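Local coordinates for copper homeostasis protein CutC (Streptococcus agalactiae, PDB 2BDQ) that probably binds copper ions and takes part in copper homeostasis in the cytoplasm, at residues 48-52 with 53-57. Sequence-based numbering, arbitrary orientation.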
# COMPACT_ATOMS: atom_id res chain seq x y z
N GLN A 48 4.46 -16.64 -5.25
CA GLN A 48 4.17 -18.06 -5.37
C GLN A 48 3.08 -18.29 -6.41
O GLN A 48 3.16 -19.23 -7.19
CB GLN A 48 3.74 -18.62 -4.02
CG GLN A 48 3.44 -20.12 -4.01
CD GLN A 48 3.17 -20.64 -2.61
OE1 GLN A 48 3.95 -20.39 -1.68
NE2 GLN A 48 2.07 -21.37 -2.45
N TYR A 49 2.07 -17.44 -6.41
CA TYR A 49 0.96 -17.56 -7.35
C TYR A 49 1.43 -17.33 -8.78
O TYR A 49 1.12 -18.11 -9.67
CB TYR A 49 -0.13 -16.54 -7.02
CG TYR A 49 -1.35 -16.64 -7.92
CD1 TYR A 49 -2.32 -17.61 -7.71
CD2 TYR A 49 -1.52 -15.75 -8.98
CE1 TYR A 49 -3.44 -17.70 -8.54
CE2 TYR A 49 -2.63 -15.83 -9.81
CZ TYR A 49 -3.59 -16.81 -9.58
OH TYR A 49 -4.70 -16.88 -10.39
N LEU A 50 2.18 -16.25 -9.00
CA LEU A 50 2.68 -15.94 -10.33
C LEU A 50 3.73 -16.94 -10.81
O LEU A 50 3.69 -17.37 -11.96
CB LEU A 50 3.25 -14.52 -10.36
CG LEU A 50 2.21 -13.42 -10.14
CD1 LEU A 50 2.92 -12.10 -9.90
CD2 LEU A 50 1.27 -13.33 -11.35
N HIS A 51 4.66 -17.32 -9.94
CA HIS A 51 5.68 -18.29 -10.34
C HIS A 51 5.00 -19.58 -10.76
O HIS A 51 5.43 -20.24 -11.70
CB HIS A 51 6.64 -18.57 -9.18
CG HIS A 51 7.58 -17.44 -8.89
ND1 HIS A 51 8.37 -17.40 -7.75
CD2 HIS A 51 7.87 -16.32 -9.58
CE1 HIS A 51 9.09 -16.30 -7.76
NE2 HIS A 51 8.82 -15.63 -8.86
N GLU A 52 3.93 -19.93 -10.06
CA GLU A 52 3.17 -21.14 -10.36
C GLU A 52 2.61 -21.07 -11.79
O GLU A 52 2.52 -22.09 -12.47
CB GLU A 52 2.05 -21.29 -9.33
CG GLU A 52 1.26 -22.58 -9.35
CD GLU A 52 0.40 -22.74 -8.10
OE1 GLU A 52 0.98 -22.95 -7.01
OE2 GLU A 52 -0.85 -22.63 -8.20
N LYS A 53 2.25 -19.86 -12.24
CA LYS A 53 1.71 -19.68 -13.59
C LYS A 53 2.83 -19.34 -14.58
O LYS A 53 2.58 -18.99 -15.73
CB LYS A 53 0.66 -18.56 -13.61
CG LYS A 53 -0.57 -18.86 -12.77
CD LYS A 53 -1.52 -17.68 -12.70
CE LYS A 53 -2.26 -17.44 -14.00
NZ LYS A 53 -3.24 -16.33 -13.83
N GLY A 54 4.07 -19.44 -14.11
CA GLY A 54 5.21 -19.16 -14.96
C GLY A 54 5.42 -17.71 -15.36
O GLY A 54 5.75 -17.41 -16.51
N ILE A 55 5.24 -16.80 -14.42
CA ILE A 55 5.45 -15.39 -14.73
C ILE A 55 6.34 -14.75 -13.67
O ILE A 55 6.20 -15.01 -12.47
CB ILE A 55 4.11 -14.64 -14.85
CG1 ILE A 55 4.35 -13.14 -14.88
CG2 ILE A 55 3.20 -15.03 -13.70
CD1 ILE A 55 3.09 -12.33 -15.08
N SER A 56 7.29 -13.92 -14.12
CA SER A 56 8.23 -13.24 -13.23
C SER A 56 7.56 -12.11 -12.49
O SER A 56 6.54 -11.57 -12.93
CB SER A 56 9.41 -12.70 -14.03
OG SER A 56 10.09 -13.75 -14.69
N VAL A 57 8.16 -11.73 -11.37
CA VAL A 57 7.63 -10.68 -10.51
C VAL A 57 8.66 -9.62 -10.12
O VAL A 57 9.66 -9.94 -9.50
CB VAL A 57 7.10 -11.28 -9.20
CG1 VAL A 57 6.41 -10.20 -8.37
CG2 VAL A 57 6.15 -12.43 -9.51
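Leu50 and Ile55 meet where helix 40-52 ends and the chain turns back toward strand 56-60. The packing is tight here: CB of Leu50 lies 3.4 Å from CG2 of Ile55, closer than usual van der Waals contact, and CD2 of Leu50 touches the same methyl. With CG of Leu50 anti to its carbonyl carbon (chi1 -66°), the side chain is carried to the strand; its other methyl, CD1, meets CG2 of Val57 at 3.3 Å, the two side chains crossing at about a right angle. All three residues are buried, and Val25 of strand 24-28 also packs on Leu50 and Ile55.

Backbone bonds fix this fold-back. Ile55 N reaches Leu50 O at 3.0 Å with an N-H...O angle of 156°, and Gly54 N reaches His51 O at 2.9 Å; Lys53 N adds only weak bonds to Tyr49 O and Leu50 O. Gly54 makes the reversal with a positive phi of 70°.

The outer side is looser: Glu52 and Gly54 are exposed, and the Glu52 side chain meets the turn mainly through CB, 3.2 Å from Lys53 N. Tyr49 and Lys53 are partly exposed. CD of Lys53 lies obliquely against the Tyr49 ring, 3.6 Å from CE2, and a bend beyond it directs NZ to a bond with Leu17 O; Leu73 of the second subunit packs on Tyr49. On another flank, the His51 ring presents CD2 edge-on to Ile55 O at 3.6 Å, and its NE2 bonds to Asp91 OD2, which also accepts Val57 N.

The paired bonds and glycine define a Schellman motif, here closing the helix of a beta-alpha-beta unit in the TIM barrel.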